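Local coordinates for putative phosphosugar isomerase (Clostridium difficile, PDB 3G68), which probably acts as a phosphosugar isomerase with two SIS domains, related to the isomerase part of glucosamine-6-phosphate synthase, at residues N185-V190 with F314-Q319; S217-D222 with Y308-N313; E232-P237 with Q319-E324; I260-T265 with D276-W281; I325-L328 with D332-V335. All blocks are in the same frame, centred on the assembly; numbering follows the deposited sequence.

Contact 1: residues N185-V190 with F314-Q319; sequences NRFEAV and FIVPIQ
Val316, the first residue of the helix 316-324, drives its side chain between Phe187 and Val190 and carries most of this apolar contact. Its two methyl groups are split between the two partners. The branch CG2 rises over one face of the Phe187 ring, displaced toward the rim: it lies 4.0 Å from the ring centroid, 26° off the normal, a CH-pi contact, and the closest ring atom is Phe187 CE2, 3.6 Å from Val316 CG2. The ring can be there because Phe187 has CG anti to the backbone N (chi1 -174°), which sends its far end closer to Val316 than its CB would suggest. The other flank of Val316 meets Val190, whose CG1 lies 3.9 Å from Val316 CB and 4.1 Å from Val316 CG1. One residue further on, Pro317 adds its CD, 4.1 Å from Val190 CG1. This single methyl of Val190 therefore serves both residues of the helix start. Phe187 and Val190 are one turn apart and so project from the same side of helix 187-200; next to them, Arg186 forms a salt bridge with Glu137 of the second subunit. The contact is a buried helix-helix packing that brings the returning end of the chain back onto helix 187-200 in this double-SIS fold. Helix 4-20 adds Pro12 against Phe187 and Met8 against Val316, Tyr148 of helix 145-165 meets the Phe187 ring edge-to-face, and helix 220-234 packs on Ile315 and Ile318.

Contact 2: residues S217-D222 with Y308-N313; sequences SDIYGD and YYQTFN
Gln310 reaches across to Ile219 and Asp218 with an extended side chain. From CB, its CG stands between the backbone N and the carbonyl carbon (chi1 65°), and the chain then runs straight out toward the beginning of helix 220-234. Gln310 CG passes 3.9 Å from Ile219 CG2, the carboxamide carbon CD is 3.8 Å from the same methyl, and the two side chains cross at about a right angle. At the tip, Gln310 NE2 is 3.6 Å from both Asp218 CB and Ile219 CG2. This nitrogen donates to water 1, which in turn donates to Asp218 OD2; it also bonds to Pro307, while Asp218 OD2 has a salt bridge with Lys267. OE1, the other end of the amide, rests on the methyl of Thr265.

Beyond the water bridge, Thr311 and Asp222 bond directly. Thr311 OG1 donates a short hydrogen bond, 2.5 Å, to the syn lone pair of Asp222 OD2, and water 2 spans Asp222 OD2 and Thr311 O, its link to the carboxylate being weak. Lys151 binds both Asp222 OD1 and Thr311 OG1, and Tyr147 also bonds OD1. The contact ties the first turn of helix 220-234 to the helical-looking loop that leads into helix 316-324, with helices 145-165 and 43-59 alongside and Thr265, after strand 258-264, packed against Gln310 and Ile219.

Contact 3: residues E232-P237 with Q319-E324; sequences ETMRIP and QLICGE
Thr233 and Cys322 make the closest approach here, near the C-terminal ends of helices 220-234 and 316-324, where their CA atoms are 5.8 Å apart. Thr233 OG1 sits against the Cys322 side chain, 3.4 Å from CB and also 3.4 Å from SG, and the threonine CG2 lies 4.1 Å from Cys322 CB. Beside this pair, selenomethionine Met234 brings its SE to 4.4 Å from Ile321 CG2, a looser apolar touch.

In the second shell, Lys229 O fixes the threonine hydroxyl. Thr233 OG1 stands between its own backbone N and carbonyl carbon (chi1 59°), a setting that lets it bond back to this carbonyl one turn earlier. Arg235 and Arg329 bond instead to the main chain at the end of the helix. Arg235 takes positive phi, and its side chain folds back so that Arg235 NE donates to Glu232 O over 2.9 Å, nearly straight at 171°, with the acceptor in the guanidinium plane. Arg235 NH2 reaches on to Val335 O, while Arg329 takes up Met234 O. Leu230 packs on Ile321 and Cys322, and Trp197 also covers Ile321.

Chemically, the meeting faces are small and mostly apolar, with no hydrogen bond between them. The threonine hydroxyl is spent on Lys229 O in its own helix, so its approach to Cys322 CB and SG is packing and not a hydrogen bond.

Contact 4: residues I260-T265 with D276-W281; sequences IFILDT and DVLSGW
Leu278 reaches Ile260 and Ile262 because its CG lies beside the backbone N (chi1 -64°) and its CD1 continues anti to CA (chi2 172°), which carries that methyl straight out from helix 271-279 toward the sheet. On strand 258-264, Ile262 is likewise extended, with CD1 anti to CA, and the two chain ends meet methyl to methyl: Leu278 CD1 to Ile262 CD1 is 4.3 Å. Ile260, modelled in two conformers, makes a less certain touch at 4.5 Å between its CG2 and Leu278 CD1. One branch of Leu278 thus rests on two strand residues that, being two apart, point to the same side of the sheet. All of these contacts are apolar and rather loose.

The pairing is the helix-on-sheet packing of a beta-alpha-beta unit, in which strand 258-264 is followed by helix 271-279 and then by the adjacent parallel strand 284-289. Met274 and Ile275 of the same helix extend the cover over Ile262. Leu278 also rests on Ile214 and Val285, and so touches residues of three neighbouring strands, 210-215, 258-264 and 284-289, of the C-terminal five-stranded parallel sheet.

Contact 5: residues I325-L328 with D332-V335; sequences IPTL and DPSV
Pro326 and Pro333 face each other across a short reversal of the chain that follows helix 316-324. The apolar contacts come first. Pro333 CB lies 4.0 Å from both CB and CG of Pro326, and so sits against the CB-CG side of that ring, the two rings crossing at about a right angle. Thr327 joins at the side: its CG2, anti to the carbonyl carbon and beside the backbone N, is 4.0 Å from Pro333 CD. The hydroxyl branch, OG1, takes no part in this packing and instead bonds to Glu324 O, in the last turn of the preceding helix.

No hydrogen bond joins the two segments; each has its own. In 325-328, Leu328 N is 2.9 Å from Ile325 O, the bond of a 3-10 turn. In 332-335, a type I beta turn is closed by Val335 N and Asp332 O, 3.1 Å apart. An Asx turn is laid over it: Asp332 OD1 accepts from Ser334 N over 3.1 Å at 158°, the donor standing 40° out of the carboxylate plane. Asp332 thus binds two successive N-H groups, one through its side chain and one through its main chain. Pro333, which lies between Asp332 and Ser334, has no N-H to place. Outside the turn, the Ser334 backbone bonds to Gly141 and Val335 O to Arg235.

Thr233 packs on both prolines, and Met234 on Pro326, while Ile4 lies against Pro333. The chemistry is that of two turns, each with an internal backbone bond, joined by hydrocarbon alone: rigid proline rings supply the surface between them, resting on the end of helix 220-234.

Overall arrangement
From the N terminus, contact 1 opens at 185-190, contact 2 at 217-222 and contact 3 at 232-237. Contact 4 opens and closes inside all three, a short loop within the C-terminal parallel sheet and its helix. Contact 2 closes next, nested within contact 1, which closes immediately after it. Contact 3 closes last of these and so crosses both, sharing Gln319 with contact 1 and helix 220-234 with contact 2. Contact 5 follows in series and sets the turn after helix 316-324 against the end of helix 220-234. Contacts 1 to 3 join helices 187-200 and 220-234 to the returning loop and helix 316-324, beside the sheet on which the helix of contact 4 packs.

Contact 1: residues N185-V190 with F314-Q319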
# COMPACT_ATOMS: atom_id res chain seq x y z
N ASN B 185 -30.88 -0.78 16.49
CA ASN B 185 -30.01 0.08 15.70
C ASN B 185 -30.73 0.93 14.64
O ASN B 185 -30.16 1.86 14.10
CB ASN B 185 -28.90 -0.72 15.01
CG ASN B 185 -27.72 0.18 14.63
OD1 ASN B 185 -27.25 0.97 15.45
ND2 ASN B 185 -27.26 0.06 13.41
N ARG B 186 -31.98 0.58 14.34
CA ARG B 186 -32.80 1.35 13.39
C ARG B 186 -33.62 2.44 14.06
O ARG B 186 -34.23 3.28 13.38
CB ARG B 186 -33.76 0.40 12.65
CG ARG B 186 -32.98 -0.61 11.83
CD ARG B 186 -33.92 -1.38 10.97
NE ARG B 186 -33.22 -2.26 10.07
CZ ARG B 186 -33.79 -2.98 9.12
NH1 ARG B 186 -35.10 -2.92 8.92
NH2 ARG B 186 -33.05 -3.75 8.34
N PHE B 187 -33.65 2.43 15.39
CA PHE B 187 -34.47 3.37 16.16
C PHE B 187 -34.20 4.82 15.77
O PHE B 187 -35.12 5.56 15.46
CB PHE B 187 -34.26 3.09 17.65
CG PHE B 187 -35.14 3.87 18.58
CD1 PHE B 187 -34.91 5.22 18.84
CD2 PHE B 187 -36.17 3.21 19.30
CE1 PHE B 187 -35.71 5.92 19.75
CE2 PHE B 187 -36.98 3.90 20.20
CZ PHE B 187 -36.76 5.24 20.44
N GLU B 188 -32.92 5.22 15.80
CA GLU B 188 -32.51 6.59 15.45
C GLU B 188 -32.93 6.98 14.05
O GLU B 188 -33.45 8.07 13.85
CB GLU B 188 -30.98 6.71 15.56
CG GLU B 188 -30.38 8.06 15.19
CD GLU B 188 -30.50 9.09 16.29
OE1 GLU B 188 -30.89 8.73 17.43
OE2 GLU B 188 -30.18 10.26 16.01
N ALA B 189 -32.67 6.10 13.07
CA ALA B 189 -33.06 6.37 11.68
C ALA B 189 -34.59 6.58 11.55
O ALA B 189 -35.05 7.52 10.85
CB ALA B 189 -32.59 5.25 10.75
N VAL B 190 -35.36 5.73 12.24
CA VAL B 190 -36.83 5.87 12.25
C VAL B 190 -37.27 7.21 12.90
O VAL B 190 -38.17 7.89 12.41
CB VAL B 190 -37.50 4.62 12.89
CG1 VAL B 190 -39.03 4.87 13.15
CG2 VAL B 190 -37.25 3.39 12.01
N PHE B 314 -41.95 0.42 15.53
CA PHE B 314 -43.20 0.86 14.86
C PHE B 314 -43.88 2.12 15.37
O PHE B 314 -44.33 2.94 14.56
CB PHE B 314 -44.24 -0.26 14.75
CG PHE B 314 -44.73 -0.45 13.36
CD1 PHE B 314 -45.43 0.56 12.71
CD2 PHE B 314 -44.43 -1.62 12.66
CE1 PHE B 314 -45.86 0.39 11.38
CE2 PHE B 314 -44.82 -1.78 11.35
CZ PHE B 314 -45.53 -0.77 10.71
N ILE B 315 -43.97 2.28 16.69
CA ILE B 315 -44.70 3.41 17.24
C ILE B 315 -43.83 4.63 17.58
O ILE B 315 -44.35 5.63 18.09
CB ILE B 315 -45.63 3.02 18.42
CG1 ILE B 315 -44.88 2.55 19.65
CG2 ILE B 315 -46.63 1.96 18.00
CD1 ILE B 315 -45.83 2.47 20.87
N VAL B 316 -42.53 4.57 17.27
CA VAL B 316 -41.64 5.75 17.43
C VAL B 316 -42.29 7.04 16.88
O VAL B 316 -42.31 8.05 17.59
CB VAL B 316 -40.23 5.50 16.82
CG1 VAL B 316 -39.39 6.78 16.74
CG2 VAL B 316 -39.51 4.50 17.66
N PRO B 317 -42.81 7.02 15.63
CA PRO B 317 -43.47 8.22 15.09
C PRO B 317 -44.62 8.77 15.91
O PRO B 317 -44.77 9.98 16.02
CB PRO B 317 -43.95 7.78 13.71
CG PRO B 317 -43.70 6.33 13.65
CD PRO B 317 -42.65 5.99 14.58
N ILE B 318 -45.41 7.87 16.50
CA ILE B 318 -46.57 8.27 17.27
C ILE B 318 -46.09 8.86 18.60
O ILE B 318 -46.60 9.90 19.01
CB ILE B 318 -47.58 7.10 17.53
CG1 ILE B 318 -48.06 6.49 16.22
CG2 ILE B 318 -48.77 7.64 18.30
CD1 ILE B 318 -48.75 7.47 15.35
N GLN B 319 -45.13 8.22 19.26
CA GLN B 319 -44.55 8.81 20.47
C GLN B 319 -43.92 10.14 20.20
O GLN B 319 -43.97 11.03 21.05
CB GLN B 319 -43.51 7.87 21.09
CG GLN B 319 -44.11 6.61 21.66
CD GLN B 319 -43.09 5.52 21.79
OE1 GLN B 319 -42.15 5.42 20.97
NE2 GLN B 319 -43.24 4.67 22.81

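Contact 2: residues S217-D222 with Y308-N313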
# COMPACT_ATOMS: atom_id res chain seq x y z
N SER B 217 -52.55 -7.42 14.26
CA SER B 217 -52.52 -8.16 15.53
C SER B 217 -51.10 -8.32 16.13
O SER B 217 -50.96 -8.35 17.35
CB SER B 217 -53.18 -9.55 15.39
OG SER B 217 -52.66 -10.29 14.31
N ASP B 218 -50.07 -8.40 15.29
CA ASP B 218 -48.68 -8.55 15.74
C ASP B 218 -48.19 -7.36 16.55
O ASP B 218 -47.25 -7.52 17.35
CB ASP B 218 -47.72 -8.79 14.55
CG ASP B 218 -47.95 -10.11 13.86
OD1 ASP B 218 -48.53 -11.04 14.47
OD2 ASP B 218 -47.51 -10.21 12.70
N ILE B 219 -48.83 -6.20 16.37
CA ILE B 219 -48.52 -4.99 17.10
C ILE B 219 -49.75 -4.45 17.87
O ILE B 219 -49.86 -3.28 18.16
CB ILE B 219 -47.83 -3.91 16.20
CG1 ILE B 219 -48.66 -3.62 14.95
CG2 ILE B 219 -46.37 -4.39 15.89
CD1 ILE B 219 -48.22 -2.31 14.16
N TYR B 220 -50.65 -5.35 18.27
CA TYR B 220 -51.84 -4.92 19.01
C TYR B 220 -51.51 -4.17 20.33
O TYR B 220 -52.04 -3.11 20.59
CB TYR B 220 -52.78 -6.13 19.24
CG TYR B 220 -54.05 -5.76 19.97
CD1 TYR B 220 -54.90 -4.81 19.44
CD2 TYR B 220 -54.37 -6.35 21.19
CE1 TYR B 220 -56.07 -4.47 20.11
CE2 TYR B 220 -55.51 -6.01 21.87
CZ TYR B 220 -56.36 -5.08 21.33
OH TYR B 220 -57.49 -4.74 22.02
N GLY B 221 -50.59 -4.69 21.12
CA GLY B 221 -50.18 -4.02 22.37
C GLY B 221 -49.63 -2.63 22.07
O GLY B 221 -50.02 -1.66 22.73
N ASP B 222 -48.73 -2.54 21.09
CA ASP B 222 -48.18 -1.22 20.67
C ASP B 222 -49.26 -0.26 20.16
O ASP B 222 -49.14 0.94 20.36
CB ASP B 222 -47.12 -1.38 19.59
CG ASP B 222 -45.82 -1.99 20.12
OD1 ASP B 222 -45.52 -1.85 21.34
OD2 ASP B 222 -45.10 -2.58 19.28
N TYR B 308 -42.17 -9.93 15.65
CA TYR B 308 -41.96 -9.67 17.05
C TYR B 308 -41.04 -8.48 17.27
O TYR B 308 -41.37 -7.58 18.04
CB TYR B 308 -41.37 -10.89 17.74
CG TYR B 308 -42.15 -12.17 17.48
CD1 TYR B 308 -43.44 -12.32 17.97
CD2 TYR B 308 -41.57 -13.23 16.76
CE1 TYR B 308 -44.16 -13.48 17.74
CE2 TYR B 308 -42.30 -14.40 16.51
CZ TYR B 308 -43.59 -14.53 17.03
OH TYR B 308 -44.33 -15.67 16.82
N TYR B 309 -39.92 -8.44 16.57
CA TYR B 309 -38.91 -7.38 16.84
C TYR B 309 -39.22 -6.00 16.25
O TYR B 309 -38.63 -4.99 16.67
CB TYR B 309 -37.47 -7.85 16.50
CG TYR B 309 -37.12 -9.16 17.19
CD1 TYR B 309 -37.44 -9.39 18.53
CD2 TYR B 309 -36.47 -10.19 16.49
CE1 TYR B 309 -37.12 -10.61 19.15
CE2 TYR B 309 -36.14 -11.37 17.11
CZ TYR B 309 -36.48 -11.59 18.43
OH TYR B 309 -36.17 -12.78 19.04
N GLN B 310 -40.17 -5.95 15.33
CA GLN B 310 -40.68 -4.67 14.80
C GLN B 310 -41.23 -3.80 15.91
O GLN B 310 -41.38 -2.59 15.72
CB GLN B 310 -41.75 -4.90 13.72
CG GLN B 310 -43.04 -5.55 14.26
CD GLN B 310 -44.11 -5.78 13.19
OE1 GLN B 310 -44.13 -5.13 12.15
NE2 GLN B 310 -44.99 -6.72 13.45
N THR B 311 -41.58 -4.40 17.05
CA THR B 311 -42.07 -3.66 18.20
C THR B 311 -41.08 -2.56 18.66
O THR B 311 -41.47 -1.60 19.26
CB THR B 311 -42.45 -4.59 19.39
OG1 THR B 311 -43.21 -3.85 20.36
CG2 THR B 311 -41.19 -5.19 20.03
N PHE B 312 -39.80 -2.72 18.38
CA PHE B 312 -38.82 -1.71 18.78
C PHE B 312 -38.71 -0.51 17.87
O PHE B 312 -37.88 0.36 18.12
CB PHE B 312 -37.45 -2.35 19.00
CG PHE B 312 -37.49 -3.35 20.07
CD1 PHE B 312 -37.80 -2.95 21.38
CD2 PHE B 312 -37.31 -4.71 19.80
CE1 PHE B 312 -37.89 -3.92 22.40
CE2 PHE B 312 -37.40 -5.65 20.82
CZ PHE B 312 -37.69 -5.24 22.11
N ASN B 313 -39.51 -0.48 16.80
CA ASN B 313 -39.53 0.66 15.91
C ASN B 313 -40.89 1.23 15.55
O ASN B 313 -40.96 2.41 15.28
CB ASN B 313 -38.92 0.27 14.55
CG ASN B 313 -37.48 -0.23 14.63
OD1 ASN B 313 -37.07 -0.97 13.76
ND2 ASN B 313 -36.71 0.20 15.64
O HOH W 1 -46.86 -7.99 11.36
O HOH W 2 -43.80 -0.37 18.02

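Contact 3: residues E232-P237 with Q319-E324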
# COMPACT_ATOMS: atom_id res chain seq x y z
N GLU B 232 -53.26 10.86 26.41
CA GLU B 232 -52.70 11.58 27.58
C GLU B 232 -52.06 12.91 27.23
O GLU B 232 -52.05 13.82 28.05
CB GLU B 232 -51.67 10.69 28.26
CG GLU B 232 -52.26 9.45 28.93
CD GLU B 232 -51.20 8.47 29.48
OE1 GLU B 232 -50.02 8.51 29.08
OE2 GLU B 232 -51.58 7.63 30.32
N THR B 233 -51.57 13.06 26.01
CA THR B 233 -50.81 14.26 25.61
C THR B 233 -51.59 15.21 24.70
O THR B 233 -51.49 16.44 24.84
CB THR B 233 -49.48 13.85 24.96
OG1 THR B 233 -49.71 13.01 23.80
CG2 THR B 233 -48.61 13.09 25.97
N MSE B 234 -52.34 14.65 23.77
CA MSE B 234 -53.18 15.46 22.87
C MSE B 234 -54.50 15.83 23.54
O MSE B 234 -55.19 16.78 23.12
CB MSE B 234 -53.47 14.70 21.57
CG MSE B 234 -52.24 14.28 20.80
SE MSE B 234 -51.41 15.79 19.90
CE MSE B 234 -52.77 16.04 18.52
N ARG B 235 -54.88 15.06 24.56
CA ARG B 235 -56.07 15.32 25.38
C ARG B 235 -57.39 15.47 24.62
O ARG B 235 -58.16 16.42 24.81
CB ARG B 235 -55.79 16.50 26.29
CG ARG B 235 -54.66 16.09 27.18
CD ARG B 235 -54.15 17.09 28.02
NE ARG B 235 -52.97 16.53 28.65
CZ ARG B 235 -52.16 17.20 29.47
NH1 ARG B 235 -52.40 18.46 29.79
NH2 ARG B 235 -51.10 16.57 29.96
N ILE B 236 -57.59 14.48 23.77
CA ILE B 236 -58.77 14.34 22.92
C ILE B 236 -59.08 12.86 22.90
O ILE B 236 -58.27 12.04 23.36
CB ILE B 236 -58.49 14.86 21.47
CG1 ILE B 236 -57.33 14.09 20.82
CG2 ILE B 236 -58.27 16.39 21.47
CD1 ILE B 236 -57.01 14.53 19.39
N PRO B 237 -60.23 12.49 22.33
CA PRO B 237 -60.49 11.06 22.22
C PRO B 237 -59.52 10.33 21.32
O PRO B 237 -59.29 10.76 20.16
CB PRO B 237 -61.91 10.99 21.65
CG PRO B 237 -62.53 12.27 22.10
CD PRO B 237 -61.41 13.26 21.90
N GLN B 319 -45.13 8.22 19.26
CA GLN B 319 -44.55 8.81 20.47
C GLN B 319 -43.92 10.14 20.20
O GLN B 319 -43.97 11.03 21.05
CB GLN B 319 -43.51 7.87 21.09
CG GLN B 319 -44.11 6.61 21.66
CD GLN B 319 -43.09 5.52 21.79
OE1 GLN B 319 -42.15 5.42 20.97
NE2 GLN B 319 -43.24 4.67 22.81
N LEU B 320 -43.30 10.32 19.03
CA LEU B 320 -42.70 11.61 18.70
C LEU B 320 -43.77 12.68 18.54
O LEU B 320 -43.55 13.85 18.93
CB LEU B 320 -41.72 11.57 17.52
CG LEU B 320 -40.94 12.85 17.27
CD1 LEU B 320 -40.16 13.32 18.53
CD2 LEU B 320 -39.97 12.61 16.12
N ILE B 321 -44.93 12.30 17.98
CA ILE B 321 -46.07 13.21 17.90
C ILE B 321 -46.45 13.65 19.31
O ILE B 321 -46.69 14.83 19.51
CB ILE B 321 -47.29 12.60 17.20
CG1 ILE B 321 -47.07 12.53 15.70
CG2 ILE B 321 -48.56 13.46 17.48
CD1 ILE B 321 -48.14 11.71 14.91
N CYS B 322 -46.44 12.72 20.27
CA CYS B 322 -46.77 13.04 21.66
C CYS B 322 -45.82 14.06 22.27
O CYS B 322 -46.23 14.87 23.10
CB CYS B 322 -46.84 11.78 22.53
SG CYS B 322 -48.11 10.59 22.03
N GLY B 323 -44.54 14.00 21.90
CA GLY B 323 -43.57 14.94 22.40
C GLY B 323 -43.66 16.30 21.73
O GLY B 323 -43.52 17.34 22.41
N GLU B 324 -43.93 16.33 20.43
CA GLU B 324 -43.87 17.58 19.65
C GLU B 324 -45.14 18.41 19.41
O GLU B 324 -45.12 19.65 19.44
CB GLU B 324 -43.29 17.30 18.28
CG GLU B 324 -41.85 16.83 18.30
CD GLU B 324 -41.22 16.82 16.88
OE1 GLU B 324 -41.98 16.93 15.90
OE2 GLU B 324 -39.98 16.70 16.75

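Contact 4: residues I260-T265 with D276-W281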
# COMPACT_ATOMS: atom_id res chain seq x y z
N ILE B 260 -57.02 9.28 11.39
CA ILE B 260 -56.71 7.83 11.47
C ILE B 260 -55.26 7.58 11.08
O ILE B 260 -54.77 8.08 10.07
CB ILE B 260 -57.59 6.90 10.57
CG1 ILE B 260 -59.07 7.18 10.72
CG2 ILE B 260 -57.33 5.42 10.92
CD1 ILE B 260 -59.52 8.35 9.95
N PHE B 261 -54.58 6.81 11.95
CA PHE B 261 -53.21 6.37 11.74
C PHE B 261 -53.31 4.87 11.47
O PHE B 261 -53.92 4.14 12.27
CB PHE B 261 -52.32 6.60 12.94
CG PHE B 261 -52.05 8.02 13.19
CD1 PHE B 261 -51.08 8.68 12.44
CD2 PHE B 261 -52.78 8.73 14.12
CE1 PHE B 261 -50.82 10.02 12.62
CE2 PHE B 261 -52.51 10.10 14.34
CZ PHE B 261 -51.53 10.74 13.58
N ILE B 262 -52.77 4.44 10.32
CA ILE B 262 -52.72 3.02 9.96
C ILE B 262 -51.27 2.54 10.07
O ILE B 262 -50.38 3.05 9.38
CB ILE B 262 -53.32 2.74 8.57
CG1 ILE B 262 -54.81 3.19 8.56
CG2 ILE B 262 -53.23 1.24 8.24
CD1 ILE B 262 -55.63 2.84 7.31
N LEU B 263 -51.05 1.60 10.98
CA LEU B 263 -49.73 0.99 11.21
C LEU B 263 -49.75 -0.26 10.33
O LEU B 263 -50.34 -1.27 10.69
CB LEU B 263 -49.58 0.65 12.69
CG LEU B 263 -49.73 1.83 13.67
CD1 LEU B 263 -49.47 1.33 15.13
CD2 LEU B 263 -48.78 2.94 13.29
N ASP B 264 -49.16 -0.15 9.15
CA ASP B 264 -49.21 -1.18 8.12
C ASP B 264 -47.97 -2.09 8.16
O ASP B 264 -46.89 -1.73 7.67
CB ASP B 264 -49.40 -0.53 6.74
CG ASP B 264 -49.40 -1.55 5.60
OD1 ASP B 264 -49.62 -2.76 5.85
OD2 ASP B 264 -49.16 -1.13 4.45
N THR B 265 -48.15 -3.29 8.70
CA THR B 265 -47.03 -4.25 8.82
C THR B 265 -46.77 -5.09 7.57
O THR B 265 -45.84 -5.90 7.57
CB THR B 265 -47.21 -5.19 10.02
OG1 THR B 265 -48.31 -6.06 9.77
CG2 THR B 265 -47.41 -4.41 11.32
N ASP B 276 -58.33 3.53 1.00
CA ASP B 276 -59.16 4.14 -0.03
C ASP B 276 -60.57 4.45 0.47
O ASP B 276 -61.06 5.56 0.26
CB ASP B 276 -59.19 3.27 -1.31
CG ASP B 276 -57.81 3.19 -2.01
OD1 ASP B 276 -56.84 3.90 -1.60
OD2 ASP B 276 -57.69 2.40 -2.98
N VAL B 277 -61.21 3.50 1.16
CA VAL B 277 -62.57 3.74 1.68
C VAL B 277 -62.55 4.87 2.71
O VAL B 277 -63.33 5.85 2.61
CB VAL B 277 -63.21 2.47 2.29
CG1 VAL B 277 -64.57 2.78 2.94
CG2 VAL B 277 -63.33 1.39 1.21
N LEU B 278 -61.62 4.80 3.66
CA LEU B 278 -61.57 5.84 4.69
C LEU B 278 -61.20 7.21 4.13
O LEU B 278 -61.67 8.22 4.65
CB LEU B 278 -60.59 5.47 5.80
CG LEU B 278 -60.94 4.24 6.61
CD1 LEU B 278 -59.79 3.85 7.55
CD2 LEU B 278 -62.25 4.49 7.35
N SER B 279 -60.35 7.25 3.09
CA SER B 279 -59.92 8.53 2.51
C SER B 279 -61.05 9.24 1.78
O SER B 279 -60.98 10.44 1.53
CB SER B 279 -58.66 8.36 1.65
OG SER B 279 -57.59 7.88 2.46
N GLY B 280 -62.10 8.50 1.45
CA GLY B 280 -63.32 9.06 0.91
C GLY B 280 -64.16 9.75 1.97
O GLY B 280 -65.01 10.55 1.62
N TRP B 281 -63.97 9.43 3.26
CA TRP B 281 -64.71 10.06 4.37
C TRP B 281 -63.94 11.15 5.13
O TRP B 281 -64.55 12.04 5.72
CB TRP B 281 -65.20 9.02 5.39
CG TRP B 281 -66.09 7.92 4.82
CD1 TRP B 281 -66.96 8.03 3.77
CD2 TRP B 281 -66.30 6.60 5.36
NE1 TRP B 281 -67.63 6.85 3.57
CE2 TRP B 281 -67.25 5.96 4.53
CE3 TRP B 281 -65.73 5.89 6.41
CZ2 TRP B 281 -67.67 4.63 4.75
CZ3 TRP B 281 -66.15 4.58 6.63
CH2 TRP B 281 -67.11 3.96 5.79

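Contact 5: residues I325-L328 with D332-V335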
# COMPACT_ATOMS: atom_id res chain seq x y z
N ILE B 325 -46.22 17.72 19.09
CA ILE B 325 -47.47 18.42 18.71
C ILE B 325 -48.19 19.04 19.90
O ILE B 325 -48.69 20.15 19.75
CB ILE B 325 -48.36 17.51 17.82
CG1 ILE B 325 -47.57 17.12 16.55
CG2 ILE B 325 -49.69 18.20 17.45
CD1 ILE B 325 -47.24 18.29 15.53
N PRO B 326 -48.28 18.36 21.07
CA PRO B 326 -48.92 19.02 22.20
C PRO B 326 -48.31 20.38 22.57
O PRO B 326 -49.06 21.25 23.01
CB PRO B 326 -48.75 18.03 23.35
CG PRO B 326 -48.76 16.73 22.70
CD PRO B 326 -47.97 16.97 21.40
N THR B 327 -47.01 20.56 22.36
CA THR B 327 -46.37 21.86 22.64
C THR B 327 -46.96 22.98 21.76
O THR B 327 -46.88 24.15 22.11
CB THR B 327 -44.81 21.81 22.48
OG1 THR B 327 -44.47 21.61 21.10
CG2 THR B 327 -44.25 20.66 23.28
N LEU B 328 -47.55 22.62 20.60
CA LEU B 328 -48.24 23.59 19.74
C LEU B 328 -49.74 23.72 20.06
O LEU B 328 -50.44 24.46 19.39
CB LEU B 328 -48.05 23.19 18.27
CG LEU B 328 -46.65 22.86 17.77
CD1 LEU B 328 -46.71 22.52 16.30
CD2 LEU B 328 -45.69 24.02 18.01
N ASP B 332 -47.71 20.85 27.99
CA ASP B 332 -46.41 20.31 28.24
C ASP B 332 -46.79 18.85 28.38
O ASP B 332 -47.39 18.46 29.40
CB ASP B 332 -45.79 20.85 29.53
CG ASP B 332 -44.49 20.16 29.89
OD1 ASP B 332 -44.20 19.09 29.30
OD2 ASP B 332 -43.77 20.67 30.78
N PRO B 333 -46.43 18.02 27.39
CA PRO B 333 -46.91 16.64 27.43
C PRO B 333 -46.34 15.75 28.53
O PRO B 333 -46.83 14.64 28.71
CB PRO B 333 -46.57 16.11 26.04
CG PRO B 333 -45.42 16.90 25.62
CD PRO B 333 -45.56 18.25 26.22
N SER B 334 -45.31 16.22 29.23
CA SER B 334 -44.72 15.46 30.31
C SER B 334 -45.38 15.74 31.66
O SER B 334 -45.06 15.06 32.61
CB SER B 334 -43.21 15.74 30.42
OG SER B 334 -42.52 14.99 29.46
N VAL B 335 -46.30 16.72 31.72
CA VAL B 335 -47.02 17.07 32.97
C VAL B 335 -48.53 16.75 32.88
O VAL B 335 -49.23 17.35 32.07
CB VAL B 335 -46.86 18.57 33.29
CG1 VAL B 335 -47.63 18.93 34.60
CG2 VAL B 335 -45.36 18.93 33.39